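PDB 2Z8U: TATA-box-binding protein from Methanococcus jannaschii, which probably binds the TATA box element near the transcription start and so helps activate archaeal genes transcribed by RNA polymerase. Local coordinates for residues B[18-23]-B[69-74]; B[22-27]-B[61-66]; B[83-88]-B[100-105]; B[34-39]-B[89-94]. All blocks are in the same frame, centred on the assembly; numbering follows the deposited sequence.

Interaction 1: residues B[18-23]-B[69-74]; sequences VVVSTK and VNCTGA
V20 and C71 form a hydrogen-bonded pair at the middle of an antiparallel strand pairing in the first repeat of the TBP saddle. V20 N reaches C71 O at 3.0 Å, and C71 N returns to V20 O at 2.9 Å. Two residues along each strand, T22 and V69 repeat the two-way exchange, with V69 N to T22 O at 2.9 Å. S21 and N70 face each other between these pairs, their CA atoms 4.5 Å apart, and S21 CA-H points at V69 O. Toward G73 the chains part and water fills in. One water donates to V18 O and C71 O while taking A74 N at 3.0 Å; a second joins V18 O, T72 OG1 and G73 N. Direct pairing resumes with V18 N to A74 O, 2.9 Å. On the V20 side, V20 CG2 sits between its own N and carbonyl carbon (chi1 -57°), where it meets C71 CB at 3.7 Å, and T22 and V69 lie side by side, T22 CG2 to V69 CB 4.1 Å. T22 OG1 turns to E103 O, and S21 OG on the other side to Q107. V20, T22 and V69 belong to the face toward helix 77-94 and the loop after it, V20 resting on A80 and I84. V19, N70 and T72 are on the opposite face, which in TBP relatives lies against DNA; here a second subunit packs on it through L126, E129 and E132. Strands 59-63 and 105-114 flank the pair.

Interaction 2: residues B[22-27]-B[61-66]; sequences TKIGDN and LLIFRS
Between K23-N27 and I63-S66 the two backbones run about 65° apart and exchange no hydrogen bond, meeting instead through carbonyl oxygens: G25 O stands 3.1 Å from S66 O, two acceptors side by side. The far methylenes of K23 come in beside them. Its chain leaves with CG anti to the backbone N (chi1 -171°) and stays extended, bringing CE to 3.1 Å from S66 O; the bend at chi4 directs only NZ. NZ itself, 3.4 Å from S66 O, has a poor angle, but its charge may offset some repulsion between the two oxygens. N27 CA-H approaches R65 O, 3.2 Å from CA to O. The side chains of N27 and R65 lie alongside one another: N27 OD1 touches R65 CG at 3.8 Å, while amide and guanidinium planes are turned 73° apart and do not stack. Inward the contact turns apolar, I24 CD1 reaching I63 CG2 at 4.4 Å, with L91 and V69 also against I24. S66 OG bonds K68 N within its own turn. Such a meeting belongs to the outer end of a TBP repeat, where the turn of the 59-63/68-72 beta hairpin packs on the loop leading from strand 14-23 to helix 30-36.

Interaction 3: residues B[83-88]-B[100-105]; sequences AIKKII and ENPEIK
I88 butts its CD1 against the CG-CD edge of the P102 ring, 3.5 Å from P102 CG, tighter than usual van der Waals contact. That branch gets there because CG1 is anti to the carbonyl carbon (chi1 -71°) and the chain then runs on extended; the other branch, CG2, drops against E100 CA at 4.1 Å. One turn earlier on the helix, I84 meets I104 tip to tip, CD1 to CD1 3.8 Å. I84 and I88 are thus a two-residue stripe facing the extended chain, with P102 and I104 meeting it end on. Both of the latter also touch T22 of strand 14-23, and I104 reaches V20. K85 slides past P102 in the opposite direction, and its bent end brings NZ to 3.4 Å from P102 CD and 3.3 Å from P102 O. K85 NZ forms a salt bridge with E81 along its own helix, while the carboxylate of E100 pairs with K92. Solvent-side charges therefore edge an apolar seam. This is the connection between the two repeats of a TBP fold: the chain after helix 77-94 turns back along that helix on the convex side of the saddle before entering strand 105-114.

Interaction 4: residues B[34-39]-B[89-94]; sequences AMILEN and KELKDA
The carboxylate of E90 is the flat group in the contact, and L37 CD2 lies over one of its faces, shifted toward the oxygens: OE1 is 3.7 Å and OE2 3.8 Å from that methyl. At the OE1 edge, displaced from the carboxylate plane to the side away from L37, a water donates to OE1 at 2.9 Å. The same water donates to I36 O and accepts from E38 N, so it ties the glutamate to the backbone just before and just after L37. Beside the carboxylate, the contact is carbon on carbon. I36 puts its CG1 in the crowded position between its backbone N and carbonyl carbon (chi1 58°), which turns that branch onto L91 and A94; CD1 is modelled too close to A94 CB, so its fine placement is doubtful. L37 crosses L91 at about a right angle, the two CD2 methyls 3.9 Å apart. I24 backs L91, and C52 of strand 50-54 lies against L37. No direct hydrogen bond spans the segments; cohesion is apolar, with one water relaying the polar tie. With a leucine methyl over one face, the carboxylate is supplied with a donor by this water, which is consistent with a charged E90.

Overall arrangement
Interaction 1 is the buried core, made of strand-to-strand hydrogen bonds; the other three are partly buried: interactions 2 and 4 have no direct hydrogen bond across their segments, and interaction 3 rests mainly on apolar packing. Interaction 2 continues from strand 14-23 into loops, where V69 of interaction 1 packs on I24. Interactions 3 and 4 share helix 77-94, one side meeting the chain between the repeats and its outer end meeting 34-39; the salt bridge of E100 with K92 links them. T22 bonds E103, joining interactions 1 and 3, while I24 on L91 joins 2 and 4. Chemistry follows position: backbone bonding in the sheet, branched aliphatic packing under the helix, charges and carbonyls toward solvent.

Interaction 1: residues B[18-23]-B[69-74]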
loop_
_atom_site.group_PDB
_atom_site.type_symbol
_atom_site.label_atom_id
_atom_site.label_comp_id
_atom_site.label_asym_id
_atom_site.label_seq_id
_atom_site.Cartn_x
_atom_site.Cartn_y
_atom_site.Cartn_z
ATOM N N VAL B 18 34.295 -9.210 3.987
ATOM C CA VAL B 18 33.934 -8.319 2.887
ATOM C C VAL B 18 33.225 -9.133 1.810
ATOM O O VAL B 18 33.414 -10.350 1.748
ATOM C CB VAL B 18 35.157 -7.601 2.283
ATOM C CG1 VAL B 18 35.915 -6.786 3.321
ATOM C CG2 VAL B 18 36.122 -8.592 1.575
ATOM N N VAL B 19 32.363 -8.481 1.025
ATOM C CA VAL B 19 31.811 -9.071 -0.197
ATOM C C VAL B 19 32.370 -8.199 -1.323
ATOM O O VAL B 19 32.298 -6.983 -1.240
ATOM C CB VAL B 19 30.257 -9.078 -0.183
ATOM C CG1 VAL B 19 29.671 -9.573 -1.537
ATOM C CG2 VAL B 19 29.727 -9.922 0.995
ATOM N N VAL B 20 32.974 -8.806 -2.334
ATOM C CA VAL B 20 33.533 -8.045 -3.448
ATOM C C VAL B 20 32.958 -8.525 -4.784
ATOM O O VAL B 20 32.482 -9.675 -4.890
ATOM C CB VAL B 20 35.077 -8.135 -3.501
ATOM C CG1 VAL B 20 35.719 -7.645 -2.179
ATOM C CG2 VAL B 20 35.558 -9.575 -3.855
ATOM N N SER B 21 32.988 -7.642 -5.779
ATOM C CA SER B 21 32.662 -8.029 -7.153
ATOM C C SER B 21 33.772 -7.627 -8.095
ATOM O O SER B 21 34.561 -6.718 -7.800
ATOM C CB SER B 21 31.359 -7.353 -7.636
ATOM O OG SER B 21 31.485 -5.941 -7.527
ATOM N N THR B 22 33.823 -8.301 -9.246
ATOM C CA THR B 22 34.687 -7.882 -10.312
ATOM C C THR B 22 34.178 -8.490 -11.624
ATOM O O THR B 22 33.131 -9.152 -11.642
ATOM C CB THR B 22 36.177 -8.248 -10.032
ATOM O OG1 THR B 22 37.000 -7.587 -10.988
ATOM C CG2 THR B 22 36.421 -9.761 -10.124
ATOM N N LYS B 23 34.896 -8.222 -12.708
ATOM C CA LYS B 23 34.633 -8.840 -13.985
ATOM C C LYS B 23 35.941 -9.460 -14.474
ATOM O O LYS B 23 36.957 -8.777 -14.552
ATOM C CB LYS B 23 34.103 -7.801 -14.975
ATOM C CG LYS B 23 33.602 -8.425 -16.293
ATOM C CD LYS B 23 32.740 -7.424 -17.067
ATOM C CE LYS B 23 32.102 -8.092 -18.285
ATOM N NZ LYS B 23 30.714 -7.574 -18.444
ATOM N N VAL B 69 31.849 -11.699 -11.359
ATOM C CA VAL B 69 32.214 -12.548 -10.250
ATOM C C VAL B 69 31.776 -11.839 -8.952
ATOM O O VAL B 69 31.981 -10.615 -8.781
ATOM C CB VAL B 69 33.750 -12.844 -10.235
ATOM C CG1 VAL B 69 34.165 -13.639 -8.966
ATOM C CG2 VAL B 69 34.196 -13.605 -11.501
ATOM N N ASN B 70 31.150 -12.601 -8.054
ATOM C CA ASN B 70 30.855 -12.144 -6.692
ATOM C C ASN B 70 31.590 -13.090 -5.750
ATOM O O ASN B 70 31.669 -14.298 -6.008
ATOM C CB ASN B 70 29.354 -12.173 -6.418
ATOM C CG ASN B 70 28.572 -11.151 -7.257
ATOM O OD1 ASN B 70 29.067 -10.062 -7.581
ATOM N ND2 ASN B 70 27.344 -11.508 -7.618
ATOM N N CYS B 71 32.163 -12.544 -4.686
ATOM C CA CYS B 71 33.020 -13.328 -3.806
ATOM C C CYS B 71 32.744 -12.957 -2.356
ATOM O O CYS B 71 32.748 -11.781 -1.998
ATOM C CB CYS B 71 34.509 -13.121 -4.164
ATOM S SG CYS B 71 35.696 -13.774 -2.960
ATOM N N THR B 72 32.504 -13.989 -1.547
ATOM C CA THR B 72 32.143 -13.853 -0.145
ATOM C C THR B 72 33.146 -14.636 0.699
ATOM O O THR B 72 33.823 -15.529 0.193
ATOM C CB THR B 72 30.696 -14.402 0.071
ATOM O OG1 THR B 72 30.264 -14.106 1.395
ATOM C CG2 THR B 72 30.643 -15.894 -0.151
ATOM N N GLY B 73 33.252 -14.285 1.980
ATOM C CA GLY B 73 34.020 -15.073 2.926
ATOM C C GLY B 73 35.357 -14.483 3.310
ATOM O O GLY B 73 35.888 -14.799 4.385
ATOM N N ALA B 74 35.922 -13.648 2.436
ATOM C CA ALA B 74 37.233 -13.049 2.692
ATOM C C ALA B 74 37.184 -12.070 3.872
ATOM O O ALA B 74 36.158 -11.437 4.116
ATOM C CB ALA B 74 37.743 -12.358 1.454
HETATM O O HOH W 1 34.980 -12.064 0.114
HETATM O O HOH W 2 31.562 -12.510 3.011
#

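Interaction 2: residues B[22-27]-B[61-66]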
loop_
_atom_site.group_PDB
_atom_site.type_symbol
_atom_site.label_atom_id
_atom_site.label_comp_id
_atom_site.label_asym_id
_atom_site.label_seq_id
_atom_site.Cartn_x
_atom_site.Cartn_y
_atom_site.Cartn_z
ATOM N N THR B 22 33.823 -8.301 -9.246
ATOM C CA THR B 22 34.687 -7.882 -10.312
ATOM C C THR B 22 34.178 -8.490 -11.624
ATOM O O THR B 22 33.131 -9.152 -11.642
ATOM C CB THR B 22 36.177 -8.248 -10.032
ATOM O OG1 THR B 22 37.000 -7.587 -10.988
ATOM C CG2 THR B 22 36.421 -9.761 -10.124
ATOM N N LYS B 23 34.896 -8.222 -12.708
ATOM C CA LYS B 23 34.633 -8.840 -13.985
ATOM C C LYS B 23 35.941 -9.460 -14.474
ATOM O O LYS B 23 36.957 -8.777 -14.552
ATOM C CB LYS B 23 34.103 -7.801 -14.975
ATOM C CG LYS B 23 33.602 -8.425 -16.293
ATOM C CD LYS B 23 32.740 -7.424 -17.067
ATOM C CE LYS B 23 32.102 -8.092 -18.285
ATOM N NZ LYS B 23 30.714 -7.574 -18.444
ATOM N N ILE B 24 35.926 -10.750 -14.781
ATOM C CA ILE B 24 37.162 -11.451 -15.144
ATOM C C ILE B 24 37.295 -11.771 -16.657
ATOM O O ILE B 24 38.295 -12.331 -17.093
ATOM C CB ILE B 24 37.393 -12.744 -14.245
ATOM C CG1 ILE B 24 36.397 -13.872 -14.583
ATOM C CG2 ILE B 24 37.420 -12.356 -12.732
ATOM C CD1 ILE B 24 36.690 -15.203 -13.852
ATOM N N GLY B 25 36.283 -11.416 -17.439
ATOM C CA GLY B 25 36.257 -11.738 -18.868
ATOM C C GLY B 25 34.911 -11.361 -19.441
ATOM O O GLY B 25 34.167 -10.648 -18.792
ATOM N N ASP B 26 34.581 -11.866 -20.637
ATOM C CA ASP B 26 33.455 -11.341 -21.446
ATOM C C ASP B 26 32.322 -12.314 -21.814
ATOM O O ASP B 26 31.184 -11.878 -22.068
ATOM C CB ASP B 26 33.983 -10.751 -22.773
ATOM C CG ASP B 26 34.992 -9.605 -22.568
ATOM O OD1 ASP B 26 34.743 -8.675 -21.752
ATOM O OD2 ASP B 26 36.035 -9.625 -23.272
ATOM N N ASN B 27 32.644 -13.595 -21.935
ATOM C CA ASN B 27 31.712 -14.591 -22.457
ATOM C C ASN B 27 32.324 -15.931 -22.081
ATOM O O ASN B 27 32.752 -16.710 -22.937
ATOM C CB ASN B 27 31.537 -14.416 -23.987
ATOM C CG ASN B 27 30.698 -15.517 -24.643
ATOM O OD1 ASN B 27 29.780 -16.085 -24.044
ATOM N ND2 ASN B 27 31.017 -15.807 -25.902
ATOM N N LEU B 61 33.174 -18.170 -4.549
ATOM C CA LEU B 61 33.031 -17.311 -5.721
ATOM C C LEU B 61 31.822 -17.763 -6.522
ATOM O O LEU B 61 31.558 -18.962 -6.635
ATOM C CB LEU B 61 34.296 -17.371 -6.597
ATOM C CG LEU B 61 35.629 -16.847 -6.019
ATOM C CD1 LEU B 61 36.413 -17.954 -5.319
ATOM C CD2 LEU B 61 36.463 -16.306 -7.142
ATOM N N LEU B 62 31.101 -16.791 -7.071
ATOM C CA LEU B 62 30.013 -17.029 -7.989
ATOM C C LEU B 62 30.443 -16.413 -9.305
ATOM O O LEU B 62 30.784 -15.223 -9.358
ATOM C CB LEU B 62 28.712 -16.397 -7.478
ATOM C CG LEU B 62 27.468 -16.373 -8.389
ATOM C CD1 LEU B 62 27.014 -17.754 -8.824
ATOM C CD2 LEU B 62 26.325 -15.631 -7.692
ATOM N N ILE B 63 30.507 -17.249 -10.344
ATOM C CA ILE B 63 30.998 -16.804 -11.640
ATOM C C ILE B 63 29.903 -16.896 -12.708
ATOM O O ILE B 63 29.303 -17.957 -12.882
ATOM C CB ILE B 63 32.213 -17.640 -12.117
ATOM C CG1 ILE B 63 33.283 -17.741 -11.014
ATOM C CG2 ILE B 63 32.765 -17.057 -13.436
ATOM C CD1 ILE B 63 34.470 -18.616 -11.358
ATOM N N PHE B 64 29.697 -15.806 -13.447
ATOM C CA PHE B 64 28.695 -15.784 -14.516
ATOM C C PHE B 64 29.339 -15.822 -15.911
ATOM O O PHE B 64 30.505 -15.462 -16.068
ATOM C CB PHE B 64 27.818 -14.535 -14.360
ATOM C CG PHE B 64 26.873 -14.596 -13.184
ATOM C CD1 PHE B 64 25.707 -15.367 -13.250
ATOM C CD2 PHE B 64 27.140 -13.890 -12.028
ATOM C CE1 PHE B 64 24.819 -15.423 -12.169
ATOM C CE2 PHE B 64 26.253 -13.929 -10.937
ATOM C CZ PHE B 64 25.088 -14.702 -11.016
ATOM N N ARG B 65 28.570 -16.254 -16.917
ATOM C CA ARG B 65 28.992 -16.218 -18.323
ATOM C C ARG B 65 29.405 -14.792 -18.776
ATOM O O ARG B 65 30.306 -14.640 -19.576
ATOM C CB ARG B 65 27.859 -16.776 -19.223
ATOM C CG ARG B 65 28.210 -17.004 -20.689
ATOM C CD ARG B 65 27.257 -18.046 -21.367
ATOM N NE ARG B 65 27.214 -19.305 -20.599
ATOM C CZ ARG B 65 28.109 -20.300 -20.684
ATOM N NH1 ARG B 65 29.130 -20.249 -21.542
ATOM N NH2 ARG B 65 27.976 -21.370 -19.909
ATOM N N SER B 66 28.744 -13.767 -18.251
ATOM C CA SER B 66 29.117 -12.352 -18.497
ATOM C C SER B 66 30.544 -12.000 -18.054
ATOM O O SER B 66 31.091 -10.976 -18.452
ATOM C CB SER B 66 28.157 -11.423 -17.757
ATOM O OG SER B 66 28.373 -11.523 -16.347
#

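Interaction 3: residues B[83-88]-B[100-105]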
loop_
_atom_site.group_PDB
_atom_site.type_symbol
_atom_site.label_atom_id
_atom_site.label_comp_id
_atom_site.label_asym_id
_atom_site.label_seq_id
_atom_site.Cartn_x
_atom_site.Cartn_y
_atom_site.Cartn_z
ATOM N N ALA B 83 42.553 -14.620 -3.709
ATOM C CA ALA B 83 41.748 -15.777 -4.079
ATOM C C ALA B 83 41.286 -15.708 -5.516
ATOM O O ALA B 83 41.381 -16.699 -6.235
ATOM C CB ALA B 83 40.549 -15.924 -3.154
ATOM N N ILE B 84 40.795 -14.545 -5.922
ATOM C CA ILE B 84 40.304 -14.357 -7.302
ATOM C C ILE B 84 41.453 -14.544 -8.299
ATOM O O ILE B 84 41.309 -15.261 -9.283
ATOM C CB ILE B 84 39.575 -12.995 -7.494
ATOM C CG1 ILE B 84 38.236 -13.017 -6.748
ATOM C CG2 ILE B 84 39.324 -12.709 -9.031
ATOM C CD1 ILE B 84 37.586 -11.597 -6.471
ATOM N N LYS B 85 42.613 -13.945 -8.033
ATOM C CA LYS B 85 43.728 -14.109 -8.964
ATOM C C LYS B 85 44.229 -15.575 -9.110
ATOM O O LYS B 85 44.734 -15.965 -10.151
ATOM C CB LYS B 85 44.845 -13.104 -8.685
ATOM C CG LYS B 85 44.513 -11.700 -9.254
ATOM C CD LYS B 85 45.275 -10.568 -8.589
ATOM C CE LYS B 85 45.151 -9.233 -9.413
ATOM N NZ LYS B 85 43.765 -8.542 -9.501
ATOM N N LYS B 86 44.074 -16.370 -8.055
ATOM C CA LYS B 86 44.444 -17.789 -8.085
ATOM C C LYS B 86 43.542 -18.554 -9.033
ATOM O O LYS B 86 44.001 -19.390 -9.845
ATOM C CB LYS B 86 44.328 -18.373 -6.675
ATOM C CG LYS B 86 45.537 -18.059 -5.798
ATOM C CD LYS B 86 45.427 -18.682 -4.409
ATOM C CE LYS B 86 46.537 -18.141 -3.491
ATOM N NZ LYS B 86 46.415 -18.718 -2.120
ATOM N N ILE B 87 42.244 -18.258 -8.930
ATOM C CA ILE B 87 41.238 -18.820 -9.854
ATOM C C ILE B 87 41.504 -18.378 -11.296
ATOM O O ILE B 87 41.454 -19.213 -12.213
ATOM C CB ILE B 87 39.804 -18.460 -9.387
ATOM C CG1 ILE B 87 39.546 -19.021 -7.966
ATOM C CG2 ILE B 87 38.744 -18.877 -10.415
ATOM C CD1 ILE B 87 39.372 -20.530 -7.870
ATOM N N ILE B 88 41.761 -17.073 -11.494
ATOM C CA ILE B 88 42.116 -16.516 -12.816
ATOM C C ILE B 88 43.307 -17.264 -13.456
ATOM O O ILE B 88 43.267 -17.655 -14.627
ATOM C CB ILE B 88 42.385 -14.964 -12.713
ATOM C CG1 ILE B 88 41.053 -14.234 -12.456
ATOM C CG2 ILE B 88 43.133 -14.421 -13.964
ATOM C CD1 ILE B 88 41.178 -12.732 -12.266
ATOM N N GLU B 100 43.611 -10.589 -16.574
ATOM C CA GLU B 100 44.550 -10.945 -15.497
ATOM C C GLU B 100 44.683 -9.907 -14.398
ATOM O O GLU B 100 45.162 -10.225 -13.295
ATOM C CB GLU B 100 45.936 -11.214 -16.070
ATOM C CG GLU B 100 46.048 -12.563 -16.740
ATOM C CD GLU B 100 47.476 -12.926 -16.981
ATOM O OE1 GLU B 100 48.194 -13.203 -15.989
ATOM O OE2 GLU B 100 47.880 -12.921 -18.162
ATOM N N ASN B 101 44.286 -8.671 -14.710
ATOM C CA ASN B 101 44.385 -7.563 -13.771
ATOM C C ASN B 101 43.056 -6.891 -13.400
ATOM O O ASN B 101 42.957 -5.652 -13.528
ATOM C CB ASN B 101 45.348 -6.506 -14.316
ATOM C CG ASN B 101 44.940 -5.978 -15.707
ATOM O OD1 ASN B 101 44.226 -6.654 -16.476
ATOM N ND2 ASN B 101 45.407 -4.764 -16.037
ATOM N N PRO B 102 42.075 -7.665 -12.875
ATOM C CA PRO B 102 40.762 -7.051 -12.662
ATOM C C PRO B 102 40.750 -6.165 -11.426
ATOM O O PRO B 102 41.495 -6.419 -10.472
ATOM C CB PRO B 102 39.835 -8.268 -12.473
ATOM C CG PRO B 102 40.696 -9.296 -11.831
ATOM C CD PRO B 102 42.090 -9.081 -12.425
ATOM N N GLU B 103 39.938 -5.107 -11.440
ATOM C CA GLU B 103 39.778 -4.278 -10.256
ATOM C C GLU B 103 38.713 -4.875 -9.332
ATOM O O GLU B 103 37.593 -5.180 -9.761
ATOM C CB GLU B 103 39.452 -2.833 -10.654
ATOM C CG GLU B 103 39.131 -1.970 -9.481
ATOM C CD GLU B 103 38.816 -0.558 -9.878
ATOM O OE1 GLU B 103 38.746 -0.281 -11.089
ATOM O OE2 GLU B 103 38.617 0.263 -8.957
ATOM N N ILE B 104 39.082 -5.111 -8.076
ATOM C CA ILE B 104 38.178 -5.708 -7.113
ATOM C C ILE B 104 37.396 -4.593 -6.385
ATOM O O ILE B 104 38.019 -3.709 -5.796
ATOM C CB ILE B 104 38.970 -6.561 -6.099
ATOM C CG1 ILE B 104 39.887 -7.582 -6.814
ATOM C CG2 ILE B 104 38.032 -7.192 -5.055
ATOM C CD1 ILE B 104 39.231 -8.489 -7.819
ATOM N N LYS B 105 36.061 -4.636 -6.443
ATOM C CA LYS B 105 35.186 -3.606 -5.829
ATOM C C LYS B 105 34.500 -4.131 -4.566
ATOM O O LYS B 105 33.906 -5.223 -4.587
ATOM C CB LYS B 105 34.115 -3.155 -6.851
ATOM C CG LYS B 105 33.081 -2.171 -6.283
ATOM C CD LYS B 105 32.474 -1.368 -7.415
ATOM C CE LYS B 105 30.984 -1.578 -7.515
ATOM N NZ LYS B 105 30.459 -1.145 -8.853
#

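Interaction 4: residues B[34-39]-B[89-94]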
loop_
_atom_site.group_PDB
_atom_site.type_symbol
_atom_site.label_atom_id
_atom_site.label_comp_id
_atom_site.label_asym_id
_atom_site.label_seq_id
_atom_site.Cartn_x
_atom_site.Cartn_y
_atom_site.Cartn_z
ATOM N N ALA B 34 33.963 -25.401 -14.968
ATOM C CA ALA B 34 33.628 -26.522 -14.088
ATOM C C ALA B 34 34.536 -27.739 -14.283
ATOM O O ALA B 34 34.771 -28.505 -13.337
ATOM C CB ALA B 34 32.160 -26.901 -14.248
ATOM N N MET B 35 35.063 -27.917 -15.495
ATOM C CA MET B 35 36.026 -28.995 -15.748
ATOM C C MET B 35 37.350 -28.821 -15.008
ATOM O O MET B 35 38.061 -29.788 -14.775
ATOM C CB MET B 35 36.328 -29.123 -17.234
ATOM C CG MET B 35 35.176 -29.656 -18.035
ATOM S SD MET B 35 35.653 -29.711 -19.760
ATOM C CE MET B 35 34.237 -30.444 -20.489
ATOM N N ILE B 36 37.694 -27.602 -14.646
ATOM C CA ILE B 36 39.011 -27.432 -14.037
ATOM C C ILE B 36 39.001 -26.967 -12.594
ATOM O O ILE B 36 39.906 -27.321 -11.837
ATOM C CB ILE B 36 39.952 -26.566 -14.894
ATOM C CG1 ILE B 36 39.336 -25.200 -15.131
ATOM C CG2 ILE B 36 40.349 -27.323 -16.200
ATOM C CD1 ILE B 36 40.199 -24.228 -15.888
ATOM N N LEU B 37 38.009 -26.184 -12.196
ATOM C CA LEU B 37 37.920 -25.809 -10.786
ATOM C C LEU B 37 37.450 -26.974 -9.934
ATOM O O LEU B 37 36.400 -27.555 -10.192
ATOM C CB LEU B 37 37.004 -24.613 -10.567
ATOM C CG LEU B 37 37.379 -23.314 -11.269
ATOM C CD1 LEU B 37 36.443 -22.211 -10.788
ATOM C CD2 LEU B 37 38.839 -22.946 -11.024
ATOM N N GLU B 38 38.234 -27.300 -8.914
ATOM C CA GLU B 38 37.791 -28.247 -7.897
ATOM C C GLU B 38 36.757 -27.552 -7.010
ATOM O O GLU B 38 36.843 -26.344 -6.790
ATOM C CB GLU B 38 38.979 -28.741 -7.068
ATOM C CG GLU B 38 39.952 -29.655 -7.831
ATOM C CD GLU B 38 39.412 -31.058 -8.088
ATOM O OE1 GLU B 38 38.813 -31.658 -7.163
ATOM O OE2 GLU B 38 39.605 -31.572 -9.221
ATOM N N ASN B 39 35.769 -28.306 -6.530
ATOM C CA ASN B 39 34.737 -27.770 -5.638
ATOM C C ASN B 39 33.714 -26.897 -6.364
ATOM O O ASN B 39 33.104 -26.011 -5.740
ATOM C CB ASN B 39 35.365 -26.946 -4.497
ATOM C CG ASN B 39 36.318 -27.754 -3.631
ATOM O OD1 ASN B 39 37.251 -27.202 -3.049
ATOM N ND2 ASN B 39 36.087 -29.059 -3.537
ATOM N N LYS B 89 44.360 -17.465 -12.670
ATOM C CA LYS B 89 45.527 -18.219 -13.152
ATOM C C LYS B 89 45.135 -19.611 -13.641
ATOM O O LYS B 89 45.599 -20.047 -14.685
ATOM C CB LYS B 89 46.590 -18.319 -12.077
ATOM C CG LYS B 89 47.801 -19.140 -12.482
ATOM C CD LYS B 89 48.884 -19.003 -11.426
ATOM C CE LYS B 89 50.173 -19.674 -11.878
ATOM N NZ LYS B 89 49.987 -21.070 -12.346
ATOM N N GLU B 90 44.301 -20.327 -12.890
ATOM C CA GLU B 90 43.871 -21.657 -13.348
ATOM C C GLU B 90 43.146 -21.589 -14.670
ATOM O O GLU B 90 43.427 -22.365 -15.583
ATOM C CB GLU B 90 42.950 -22.325 -12.339
ATOM C CG GLU B 90 43.609 -22.729 -11.052
ATOM C CD GLU B 90 42.580 -23.365 -10.158
ATOM O OE1 GLU B 90 42.132 -24.484 -10.479
ATOM O OE2 GLU B 90 42.198 -22.743 -9.163
ATOM N N LEU B 91 42.201 -20.656 -14.779
ATOM C CA LEU B 91 41.451 -20.488 -16.035
ATOM C C LEU B 91 42.368 -20.065 -17.181
ATOM O O LEU B 91 42.278 -20.620 -18.287
ATOM C CB LEU B 91 40.265 -19.509 -15.866
ATOM C CG LEU B 91 39.312 -19.733 -14.672
ATOM C CD1 LEU B 91 38.146 -18.725 -14.787
ATOM C CD2 LEU B 91 38.801 -21.157 -14.503
ATOM N N LYS B 92 43.280 -19.123 -16.923
ATOM C CA LYS B 92 44.274 -18.740 -17.929
ATOM C C LYS B 92 45.122 -19.947 -18.358
ATOM O O LYS B 92 45.334 -20.167 -19.545
ATOM C CB LYS B 92 45.189 -17.596 -17.442
ATOM C CG LYS B 92 46.411 -17.377 -18.338
ATOM C CD LYS B 92 47.264 -16.177 -17.907
ATOM C CE LYS B 92 48.471 -16.005 -18.850
ATOM N NZ LYS B 92 49.579 -15.247 -18.195
ATOM N N ASP B 93 45.600 -20.716 -17.378
ATOM C CA ASP B 93 46.410 -21.905 -17.640
ATOM C C ASP B 93 45.623 -22.909 -18.482
ATOM O O ASP B 93 46.181 -23.560 -19.375
ATOM C CB ASP B 93 46.862 -22.541 -16.320
ATOM C CG ASP B 93 48.014 -21.802 -15.679
ATOM O OD1 ASP B 93 48.565 -20.880 -16.328
ATOM O OD2 ASP B 93 48.350 -22.122 -14.513
ATOM N N ALA B 94 44.323 -23.015 -18.196
ATOM C CA ALA B 94 43.417 -23.881 -18.944
ATOM C C ALA B 94 43.134 -23.419 -20.372
ATOM O O ALA B 94 42.583 -24.176 -21.157
ATOM C CB ALA B 94 42.109 -24.084 -18.195
HETATM O O HOH W 3 41.338 -26.958 -9.116
#